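Trans-4-hydroxy-L-proline dehydratase (PDB 6VXC) is a glycyl radical enzyme that dehydrates trans-4-hydroxy-L-proline to (S)-1-pyrroline-5-carboxylate in the anaerobic degradation of hydroxyproline. Local coordinates at residues V530-C535 against T652-E657; K462-L467 against R564-Y569; M539-M544 against K556-G561; G167-F172 against D522-G527. One frame throughout, in Å; residues are numbered along the deposited sequence.

Contact 1. Residues V530-C535 against T652-E657; sequences VIENIC and TVCGGE
With CG trans to its own backbone N (chi1 -169°) and the chain straight beyond it, Glu532 stands out from helix 506-538 and carries its carboxylate to a type I beta turn, Thr652 to Gly655, in the loop that leads from helix 630-647 into strand 657-661. The two oxygens take the N-H groups of successive turn residues. Val653 N donates to Glu532 OE1 at 2.9 Å, and Cys654 N donates to Glu532 OE2 at 3.0 Å along a more bent path. Both donors meet the carboxylate from well out of its plane, by 44° for Val653 N and 51° for Cys654 N, so this two-pronged grip is not an edge-on one. Val653 lies antiparallel alongside the glutamate side chain, its CB 3.5 Å from Glu532 OE1. The next residue, Asn533, lies across Val653, nearly perpendicular to it, with ND2 3.6 Å from Val653 CG2, while its amide is tied back to the carbonyl of Ala529. Arg568 forms a long, weak ion pair with Glu532 OE1; together with the two backbone donors it would probably keep this buried carboxylate ionised. A water extends the network by donating to Glu532 OE2 at 2.9 Å and hydrogen-bonding to Thr652 OG1. The same hydroxyl oxygen reaches across the turn, where Thr652 OG1 accepts a hydrogen bond from Gly656 N at 2.7 Å.

Contact 2. Residues K462-L467 against R564-Y569; sequences KEAYVL and RYNTRY
Strands 463-472 and 565-573 pair in parallel in the sheet that probably forms part of the barrel core of glycyl radical enzymes, Glu463 facing Tyr565 and Leu467 facing Tyr569. Backbone bonds pass regularly between them, among them Thr567 N to Ala464 O at 2.9 Å and Tyr569 N to Val466 O at 2.8 Å. On the face carrying Glu463, Thr567 and Tyr569, the Thr567 hydroxyl, set between its backbone N and carbonyl carbon (chi1 56°), donates to Glu463 OE2 at 2.8 Å. It reaches the anti side of that oxygen, 27° out of the carboxylate plane. A water joins Glu463 OE2 to Tyr569 OH, and Lys441 forms a salt bridge with the same carboxylate oxygen, while Glu463 OE1 accepts from the backbone N of Cys459. Over the other face, Arg568 runs alongside Val466, whose CG1 lies 3.7 Å above the guanidinium plane. At the start of the pair, Lys462 and Arg564 lie side by side, with Lys462 CE 3.6 Å from Arg564 NH1. Leu467 comes within about 4 Å, side chain to side chain, of Glu456, the probable proton acceptor. The two like charges at the start are balanced by Asp549 for Lys462 and by Asp550 and Asp445 for Arg564, while the donors converging on Glu463 OE2 would probably stabilise the negative charge of this carboxylate.

Contact 3. Residues M539-M544 against K556-G561; sequences MPCPLM and KDYQRG
A single carboxylate oxygen, Asp557 OD2, serves two backbone N-H groups from different parts of the chain, Cys541 N across the contact and Gln559 N in its own loop. Cys541 N approaches at 3.1 Å on the syn side, 19° out of the carboxylate plane, and makes a second, weak bond to Asp557 OD1. Gln559 N comes from well above the plane, with a distance of 2.9 Å to Asp557 OD2, and this bond defines an Asx turn. Asp557 thus bonds within its own loop and at the same time holds Cys541, the N-cap residue of helix 542-546. Pro542 has no N-H to give, and those of Leu543 and Met544 go to Glu293 of helix 276-293. Further back, where helix 506-538 has just ended, Gln559 NE2 donates to Met539 O at 2.8 Å. A bend at chi2 (80°) brings the amide of Gln559 up to that carbonyl, which lies close to the amide plane. The sulfur of Cys541 touches the two residues that follow Asp557, with SG 3.7 Å from both Tyr558 CD2 and Gln559 NE2. It meets the Tyr558 ring at its edge, a sulfur-aromatic contact. Met544 instead covers a face of this ring: its CG sits 4.1 Å from the Tyr558 centroid in a CH-pi contact, 17° off the normal. The bend at chi2 carries Met544 SD higher above the same face, 5.2 Å from the Tyr558 centroid, a Met-aromatic contact at a distance.

Contact 4. Residues G167-F172 against D522-G527; sequences GMFTEF and DIKIEG
Phe169 and Lys524 mark the closest backbone approach, CA to CA 7.8 Å, between helix 506-538 and the segment that follows the Schellman motif at Gly167, at the end of helix 158-166, and is extended from Phe169 to Glu171. Lys524 bends at chi2 (63°) and passes obliquely over the Phe169 ring, its CD 4.1 Å from the ring centroid in a CH-pi contact. Ile523 approaches the same ring differently, at its edge, with CG2 4.0 Å from Phe169 CE2. Beyond the ring the lysine ammonium group meets two acceptors on successive residues. Lys524 NZ donates to Thr170 O at 2.8 Å, within the carbonyl plane, and forms a salt bridge with Glu171 OE1 at 2.8 Å whose hydrogen bond is weak. Thr468 O and, weakly, Asn528 OD1 are further acceptors for this buried ammonium group. Trp160 of helix 158-166 stacks edge-to-face with Phe169. On the sheet side, Met168, Thr170 and Phe172 bond through the backbone with Asn472, Tyr470 and Thr468, antiparallel to the C-terminal half of strand 463-472, which places the segment between that strand and helix 506-538.

From the N terminus, residues 167-172 come first, and contact 4 joins them to helix 506-538 after a loop of some 350 residues. Strand 463-472 lies within that span but finds its partner only beyond it, so contact 2 crosses contact 4. Further along the same helix contact 1 opens, and it closes at residues 652-657 after contact 2 has closed, so these two also cross. Contact 3 is local and falls within the spans of both contacts 1 and 2. Contacts 1 and 4 fasten helix 506-538 to segments that flank the parallel sheet, contact 2 pairs two of its strands, and contact 3 folds the helix exit onto the loop leading into it.

Contact 1. Residues V530-C535 against T652-E657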
# COMPACT_ATOMS: atom_id res chain seq x y z
N VAL A 530 -0.03 -16.64 -14.68
CA VAL A 530 -0.71 -16.11 -15.85
C VAL A 530 -0.75 -14.59 -15.80
O VAL A 530 -0.51 -13.91 -16.80
CB VAL A 530 -2.13 -16.70 -15.96
CG1 VAL A 530 -2.95 -15.97 -17.02
CG2 VAL A 530 -2.06 -18.20 -16.29
N ILE A 531 -1.12 -14.03 -14.64
CA ILE A 531 -1.26 -12.58 -14.51
C ILE A 531 0.09 -11.88 -14.66
O ILE A 531 0.18 -10.80 -15.25
CB ILE A 531 -1.95 -12.23 -13.18
CG1 ILE A 531 -3.41 -12.68 -13.24
CG2 ILE A 531 -1.85 -10.74 -12.85
CD1 ILE A 531 -4.08 -12.74 -11.91
N GLU A 532 1.15 -12.48 -14.12
CA GLU A 532 2.47 -11.90 -14.27
C GLU A 532 2.85 -11.79 -15.75
O GLU A 532 3.42 -10.77 -16.17
CB GLU A 532 3.49 -12.75 -13.52
CG GLU A 532 4.84 -12.09 -13.40
CD GLU A 532 5.85 -12.87 -12.58
OE1 GLU A 532 5.47 -13.88 -11.93
OE2 GLU A 532 7.02 -12.46 -12.59
N ASN A 533 2.54 -12.81 -16.55
CA ASN A 533 2.78 -12.74 -17.99
C ASN A 533 2.00 -11.62 -18.64
O ASN A 533 2.52 -10.86 -19.46
CB ASN A 533 2.42 -14.07 -18.65
CG ASN A 533 3.51 -15.07 -18.52
OD1 ASN A 533 4.45 -15.06 -19.30
ND2 ASN A 533 3.41 -15.94 -17.53
N ILE A 534 0.71 -11.52 -18.31
CA ILE A 534 -0.15 -10.52 -18.92
C ILE A 534 0.36 -9.12 -18.62
O ILE A 534 0.46 -8.28 -19.52
CB ILE A 534 -1.60 -10.72 -18.44
CG1 ILE A 534 -2.20 -11.99 -19.05
CG2 ILE A 534 -2.44 -9.49 -18.73
CD1 ILE A 534 -3.59 -12.37 -18.51
N CYS A 535 0.74 -8.85 -17.37
CA CYS A 535 1.24 -7.52 -17.02
C CYS A 535 2.55 -7.22 -17.74
O CYS A 535 2.74 -6.10 -18.23
CB CYS A 535 1.42 -7.39 -15.51
SG CYS A 535 -0.17 -7.46 -14.64
N THR A 652 8.92 -16.99 -9.41
CA THR A 652 8.10 -16.10 -10.22
C THR A 652 8.49 -16.23 -11.69
O THR A 652 9.58 -16.71 -12.01
CB THR A 652 8.26 -14.64 -9.77
OG1 THR A 652 9.58 -14.20 -10.12
CG2 THR A 652 8.00 -14.48 -8.24
N VAL A 653 7.61 -15.75 -12.57
CA VAL A 653 7.84 -15.91 -14.00
C VAL A 653 9.10 -15.17 -14.43
O VAL A 653 9.91 -15.68 -15.20
CB VAL A 653 6.62 -15.45 -14.82
CG1 VAL A 653 6.94 -15.46 -16.31
CG2 VAL A 653 5.43 -16.34 -14.53
N CYS A 654 9.31 -13.98 -13.86
CA CYS A 654 10.37 -13.09 -14.32
C CYS A 654 11.64 -13.18 -13.49
O CYS A 654 12.41 -12.22 -13.43
CB CYS A 654 9.85 -11.66 -14.38
SG CYS A 654 8.52 -11.55 -15.65
N GLY A 655 11.88 -14.32 -12.84
CA GLY A 655 13.18 -14.63 -12.27
C GLY A 655 13.38 -14.33 -10.79
O GLY A 655 14.53 -14.38 -10.33
N GLY A 656 12.32 -14.05 -10.04
CA GLY A 656 12.40 -13.88 -8.61
C GLY A 656 11.78 -15.05 -7.87
O GLY A 656 11.70 -16.17 -8.38
N GLU A 657 11.33 -14.79 -6.64
CA GLU A 657 10.68 -15.82 -5.84
C GLU A 657 9.55 -15.22 -5.01
O GLU A 657 9.49 -14.00 -4.79
CB GLU A 657 11.67 -16.53 -4.91
CG GLU A 657 12.06 -15.69 -3.72
CD GLU A 657 12.97 -16.41 -2.73
OE1 GLU A 657 13.34 -17.59 -2.97
OE2 GLU A 657 13.33 -15.79 -1.70
O HOH W 1 8.86 -11.56 -10.60

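Contact 2. Residues K462-L467 against R564-Y569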
# COMPACT_ATOMS: atom_id res chain seq x y z
N LYS A 462 15.37 -0.31 -6.40
CA LYS A 462 16.13 -1.41 -6.97
C LYS A 462 15.34 -2.72 -7.02
O LYS A 462 15.91 -3.77 -7.32
CB LYS A 462 17.41 -1.65 -6.18
CG LYS A 462 18.39 -0.48 -6.11
CD LYS A 462 19.50 -0.80 -5.12
CE LYS A 462 20.73 0.10 -5.30
NZ LYS A 462 20.35 1.51 -5.49
N GLU A 463 14.04 -2.69 -6.72
CA GLU A 463 13.28 -3.92 -6.53
C GLU A 463 11.89 -3.75 -7.10
O GLU A 463 11.26 -2.70 -6.95
CB GLU A 463 13.21 -4.31 -5.03
CG GLU A 463 12.44 -5.60 -4.78
CD GLU A 463 12.50 -6.07 -3.33
OE1 GLU A 463 12.93 -5.28 -2.44
OE2 GLU A 463 12.12 -7.23 -3.07
N ALA A 464 11.40 -4.80 -7.75
CA ALA A 464 9.98 -5.00 -7.96
C ALA A 464 9.52 -5.98 -6.90
O ALA A 464 9.91 -7.15 -6.91
CB ALA A 464 9.70 -5.51 -9.37
N TYR A 465 8.71 -5.51 -5.96
CA TYR A 465 8.18 -6.36 -4.89
C TYR A 465 6.67 -6.20 -4.94
O TYR A 465 6.12 -5.22 -4.43
CB TYR A 465 8.78 -6.03 -3.51
CG TYR A 465 8.76 -4.58 -3.01
CD1 TYR A 465 9.52 -3.60 -3.64
CD2 TYR A 465 8.07 -4.23 -1.85
CE1 TYR A 465 9.53 -2.27 -3.16
CE2 TYR A 465 8.08 -2.93 -1.37
CZ TYR A 465 8.81 -1.95 -2.02
OH TYR A 465 8.80 -0.66 -1.54
N VAL A 466 6.02 -7.17 -5.60
CA VAL A 466 4.63 -7.07 -6.03
C VAL A 466 3.75 -7.87 -5.06
O VAL A 466 3.99 -9.05 -4.80
CB VAL A 466 4.46 -7.58 -7.47
CG1 VAL A 466 2.99 -7.55 -7.89
CG2 VAL A 466 5.32 -6.75 -8.45
N LEU A 467 2.72 -7.21 -4.53
CA LEU A 467 1.67 -7.89 -3.77
C LEU A 467 0.65 -8.43 -4.76
O LEU A 467 0.25 -7.72 -5.69
CB LEU A 467 1.00 -6.91 -2.80
CG LEU A 467 1.62 -6.75 -1.41
CD1 LEU A 467 3.10 -6.47 -1.50
CD2 LEU A 467 0.93 -5.63 -0.64
N ARG A 564 16.82 -4.94 -10.07
CA ARG A 564 17.89 -5.78 -9.52
C ARG A 564 17.32 -6.93 -8.71
O ARG A 564 17.85 -8.04 -8.74
CB ARG A 564 18.84 -4.95 -8.66
CG ARG A 564 20.00 -5.75 -8.05
CD ARG A 564 21.02 -4.83 -7.36
NE ARG A 564 21.54 -3.83 -8.29
CZ ARG A 564 22.33 -2.80 -7.97
NH1 ARG A 564 22.71 -2.60 -6.71
NH2 ARG A 564 22.72 -1.96 -8.93
N TYR A 565 16.27 -6.68 -7.94
CA TYR A 565 15.64 -7.69 -7.11
C TYR A 565 14.18 -7.84 -7.51
O TYR A 565 13.51 -6.86 -7.83
CB TYR A 565 15.74 -7.33 -5.62
CG TYR A 565 17.16 -7.05 -5.14
CD1 TYR A 565 18.05 -8.10 -4.87
CD2 TYR A 565 17.59 -5.75 -4.94
CE1 TYR A 565 19.32 -7.85 -4.42
CE2 TYR A 565 18.88 -5.48 -4.50
CZ TYR A 565 19.74 -6.53 -4.24
OH TYR A 565 21.00 -6.28 -3.78
N ASN A 566 13.69 -9.07 -7.46
CA ASN A 566 12.32 -9.37 -7.85
C ASN A 566 11.71 -10.34 -6.86
O ASN A 566 12.23 -11.45 -6.65
CB ASN A 566 12.25 -9.90 -9.29
CG ASN A 566 12.61 -8.84 -10.30
OD1 ASN A 566 11.76 -8.07 -10.74
ND2 ASN A 566 13.89 -8.76 -10.65
N THR A 567 10.65 -9.90 -6.21
CA THR A 567 9.89 -10.71 -5.28
C THR A 567 8.41 -10.49 -5.53
O THR A 567 8.00 -9.46 -6.07
CB THR A 567 10.24 -10.37 -3.81
OG1 THR A 567 10.03 -8.98 -3.60
CG2 THR A 567 11.70 -10.70 -3.50
N ARG A 568 7.61 -11.47 -5.11
CA ARG A 568 6.16 -11.41 -5.15
C ARG A 568 5.63 -11.93 -3.81
O ARG A 568 6.21 -12.84 -3.22
CB ARG A 568 5.57 -12.26 -6.29
CG ARG A 568 5.24 -11.46 -7.55
CD ARG A 568 4.84 -12.31 -8.74
NE ARG A 568 3.74 -11.68 -9.47
CZ ARG A 568 3.86 -10.56 -10.18
NH1 ARG A 568 5.03 -9.94 -10.24
NH2 ARG A 568 2.82 -10.07 -10.83
N TYR A 569 4.51 -11.36 -3.37
CA TYR A 569 3.96 -11.65 -2.06
C TYR A 569 2.50 -12.08 -2.17
O TYR A 569 1.76 -11.64 -3.04
CB TYR A 569 4.07 -10.41 -1.13
CG TYR A 569 5.49 -10.09 -0.71
CD1 TYR A 569 6.34 -9.33 -1.52
CD2 TYR A 569 6.01 -10.59 0.47
CE1 TYR A 569 7.65 -9.05 -1.13
CE2 TYR A 569 7.29 -10.33 0.86
CZ TYR A 569 8.11 -9.56 0.06
OH TYR A 569 9.40 -9.32 0.46
O HOH W 2 10.73 -7.34 -0.69

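Contact 3. Residues M539-M544 against K556-G561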
# COMPACT_ATOMS: atom_id res chain seq x y z
N MET A 539 1.35 -4.46 -19.91
CA MET A 539 1.53 -3.28 -19.06
C MET A 539 2.99 -2.91 -18.88
O MET A 539 3.40 -2.59 -17.76
CB MET A 539 0.94 -3.51 -17.67
CG MET A 539 -0.55 -3.65 -17.57
SD MET A 539 -0.93 -3.88 -15.81
CE MET A 539 -2.42 -4.86 -15.90
N PRO A 540 3.82 -2.94 -19.92
CA PRO A 540 5.20 -2.48 -19.74
C PRO A 540 5.17 -1.03 -19.31
O PRO A 540 4.25 -0.28 -19.63
CB PRO A 540 5.84 -2.66 -21.12
CG PRO A 540 4.70 -2.60 -22.07
CD PRO A 540 3.53 -3.22 -21.34
N CYS A 541 6.15 -0.64 -18.51
CA CYS A 541 6.18 0.71 -17.95
C CYS A 541 7.55 1.32 -18.24
O CYS A 541 8.41 1.38 -17.36
CB CYS A 541 5.85 0.69 -16.46
SG CYS A 541 6.71 -0.60 -15.51
N PRO A 542 7.77 1.80 -19.47
CA PRO A 542 9.09 2.37 -19.80
C PRO A 542 9.48 3.54 -18.91
O PRO A 542 10.67 3.69 -18.60
CB PRO A 542 8.96 2.82 -21.26
CG PRO A 542 7.66 2.28 -21.74
CD PRO A 542 6.81 1.92 -20.57
N LEU A 543 8.54 4.39 -18.49
CA LEU A 543 8.96 5.49 -17.62
C LEU A 543 9.50 4.96 -16.30
O LEU A 543 10.63 5.26 -15.92
CB LEU A 543 7.81 6.48 -17.38
CG LEU A 543 8.15 7.63 -16.42
CD1 LEU A 543 9.33 8.46 -16.96
CD2 LEU A 543 6.94 8.56 -16.16
N MET A 544 8.74 4.10 -15.61
CA MET A 544 9.26 3.56 -14.35
C MET A 544 10.61 2.88 -14.55
O MET A 544 11.51 3.00 -13.71
CB MET A 544 8.26 2.59 -13.72
CG MET A 544 8.73 2.00 -12.39
SD MET A 544 8.68 3.22 -11.05
CE MET A 544 6.91 3.37 -10.85
N LYS A 556 15.94 -4.18 -19.97
CA LYS A 556 14.78 -4.97 -19.60
C LYS A 556 13.81 -4.13 -18.79
O LYS A 556 14.19 -3.50 -17.79
CB LYS A 556 15.20 -6.21 -18.81
CG LYS A 556 14.03 -7.14 -18.52
CD LYS A 556 14.44 -8.32 -17.65
CE LYS A 556 15.25 -9.34 -18.41
NZ LYS A 556 15.33 -10.62 -17.63
N ASP A 557 12.55 -4.12 -19.23
CA ASP A 557 11.52 -3.31 -18.61
C ASP A 557 11.26 -3.76 -17.16
O ASP A 557 11.34 -4.94 -16.82
CB ASP A 557 10.24 -3.40 -19.43
CG ASP A 557 9.18 -2.42 -18.97
OD1 ASP A 557 9.28 -1.23 -19.32
OD2 ASP A 557 8.27 -2.85 -18.24
N TYR A 558 10.93 -2.78 -16.32
CA TYR A 558 10.63 -3.06 -14.91
C TYR A 558 9.53 -4.10 -14.76
O TYR A 558 9.58 -4.94 -13.86
CB TYR A 558 10.25 -1.75 -14.21
CG TYR A 558 9.74 -1.87 -12.79
CD1 TYR A 558 10.61 -1.90 -11.72
CD2 TYR A 558 8.38 -1.89 -12.53
CE1 TYR A 558 10.13 -2.00 -10.42
CE2 TYR A 558 7.90 -1.98 -11.25
CZ TYR A 558 8.77 -2.04 -10.20
OH TYR A 558 8.26 -2.13 -8.93
N GLN A 559 8.53 -4.06 -15.64
CA GLN A 559 7.40 -4.98 -15.53
C GLN A 559 7.73 -6.40 -15.96
O GLN A 559 6.88 -7.28 -15.83
CB GLN A 559 6.21 -4.47 -16.34
CG GLN A 559 4.84 -4.73 -15.70
CD GLN A 559 4.49 -3.73 -14.60
OE1 GLN A 559 4.95 -3.86 -13.47
NE2 GLN A 559 3.68 -2.73 -14.94
N ARG A 560 8.94 -6.68 -16.45
CA ARG A 560 9.25 -8.07 -16.76
C ARG A 560 10.59 -8.50 -16.19
O ARG A 560 11.22 -9.43 -16.70
CB ARG A 560 9.20 -8.33 -18.27
CG ARG A 560 10.29 -7.69 -19.12
CD ARG A 560 10.10 -8.03 -20.62
NE ARG A 560 11.17 -7.47 -21.44
CZ ARG A 560 12.30 -8.11 -21.73
NH1 ARG A 560 12.53 -9.32 -21.26
NH2 ARG A 560 13.22 -7.52 -22.49
N GLY A 561 11.03 -7.87 -15.10
CA GLY A 561 12.18 -8.34 -14.36
C GLY A 561 13.43 -7.49 -14.44
O GLY A 561 14.50 -7.97 -14.05

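Contact 4. Residues G167-F172 against D522-G527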
# COMPACT_ATOMS: atom_id res chain seq x y z
N GLY A 167 -14.45 -15.63 -1.84
CA GLY A 167 -13.70 -14.90 -0.84
C GLY A 167 -12.55 -15.66 -0.22
O GLY A 167 -12.12 -15.29 0.87
N MET A 168 -12.02 -16.69 -0.89
CA MET A 168 -10.81 -17.36 -0.41
C MET A 168 -9.58 -16.46 -0.54
O MET A 168 -8.62 -16.60 0.21
CB MET A 168 -10.56 -18.67 -1.17
CG MET A 168 -11.66 -19.72 -1.07
SD MET A 168 -12.18 -20.03 0.65
CE MET A 168 -10.64 -20.51 1.46
N PHE A 169 -9.56 -15.60 -1.54
CA PHE A 169 -8.42 -14.72 -1.75
C PHE A 169 -8.87 -13.59 -2.67
O PHE A 169 -9.97 -13.63 -3.22
CB PHE A 169 -7.21 -15.49 -2.31
CG PHE A 169 -7.47 -16.24 -3.62
CD1 PHE A 169 -7.54 -15.55 -4.83
CD2 PHE A 169 -7.57 -17.62 -3.63
CE1 PHE A 169 -7.74 -16.24 -6.04
CE2 PHE A 169 -7.78 -18.32 -4.84
CZ PHE A 169 -7.86 -17.63 -6.04
N THR A 170 -8.02 -12.58 -2.81
CA THR A 170 -8.30 -11.48 -3.73
C THR A 170 -7.23 -11.46 -4.81
O THR A 170 -6.27 -12.23 -4.78
CB THR A 170 -8.35 -10.12 -3.01
OG1 THR A 170 -7.03 -9.73 -2.63
CG2 THR A 170 -9.26 -10.15 -1.76
N GLU A 171 -7.38 -10.55 -5.77
CA GLU A 171 -6.49 -10.44 -6.93
C GLU A 171 -6.12 -8.98 -7.16
O GLU A 171 -6.95 -8.19 -7.61
CB GLU A 171 -7.13 -11.03 -8.18
CG GLU A 171 -6.27 -10.80 -9.41
CD GLU A 171 -4.83 -11.18 -9.18
OE1 GLU A 171 -4.59 -12.31 -8.71
OE2 GLU A 171 -3.94 -10.36 -9.45
N PHE A 172 -4.86 -8.64 -6.90
CA PHE A 172 -4.46 -7.24 -6.92
C PHE A 172 -4.43 -6.64 -8.32
O PHE A 172 -4.61 -5.44 -8.48
CB PHE A 172 -3.08 -7.09 -6.26
CG PHE A 172 -3.15 -6.54 -4.87
CD1 PHE A 172 -4.13 -6.99 -3.99
CD2 PHE A 172 -2.27 -5.56 -4.45
CE1 PHE A 172 -4.22 -6.47 -2.70
CE2 PHE A 172 -2.35 -5.05 -3.16
CZ PHE A 172 -3.34 -5.50 -2.29
N ASP A 522 -1.63 -23.27 -4.35
CA ASP A 522 -1.40 -23.72 -5.72
C ASP A 522 -2.35 -23.01 -6.69
O ASP A 522 -1.93 -22.55 -7.76
CB ASP A 522 -1.57 -25.23 -5.84
CG ASP A 522 -0.30 -26.00 -5.52
OD1 ASP A 522 0.76 -25.39 -5.30
OD2 ASP A 522 -0.36 -27.25 -5.50
N ILE A 523 -3.64 -22.91 -6.33
CA ILE A 523 -4.61 -22.23 -7.20
C ILE A 523 -4.21 -20.78 -7.41
O ILE A 523 -4.25 -20.26 -8.54
CB ILE A 523 -6.02 -22.33 -6.60
CG1 ILE A 523 -6.56 -23.74 -6.70
CG2 ILE A 523 -6.98 -21.33 -7.28
CD1 ILE A 523 -7.93 -23.87 -6.05
N LYS A 524 -3.89 -20.08 -6.32
CA LYS A 524 -3.54 -18.66 -6.39
C LYS A 524 -2.28 -18.44 -7.23
O LYS A 524 -2.22 -17.52 -8.04
CB LYS A 524 -3.35 -18.10 -4.98
CG LYS A 524 -2.84 -16.66 -4.90
CD LYS A 524 -3.81 -15.67 -5.53
CE LYS A 524 -3.37 -14.23 -5.25
NZ LYS A 524 -4.08 -13.25 -6.12
N ILE A 525 -1.26 -19.26 -7.01
CA ILE A 525 0.01 -19.09 -7.70
C ILE A 525 -0.14 -19.32 -9.20
O ILE A 525 0.43 -18.59 -10.01
CB ILE A 525 1.07 -20.04 -7.09
CG1 ILE A 525 1.33 -19.73 -5.61
CG2 ILE A 525 2.36 -19.98 -7.88
CD1 ILE A 525 2.32 -18.65 -5.35
N GLU A 526 -0.92 -20.33 -9.59
CA GLU A 526 -1.14 -20.57 -11.01
C GLU A 526 -1.79 -19.37 -11.69
O GLU A 526 -1.35 -18.94 -12.76
CB GLU A 526 -1.98 -21.84 -11.22
CG GLU A 526 -2.43 -22.01 -12.66
CD GLU A 526 -3.05 -23.38 -12.94
OE1 GLU A 526 -3.39 -24.11 -11.98
OE2 GLU A 526 -3.22 -23.71 -14.13
N GLY A 527 -2.83 -18.81 -11.08
CA GLY A 527 -3.39 -17.58 -11.59
C GLY A 527 -2.39 -16.43 -11.59
O GLY A 527 -2.29 -15.69 -12.56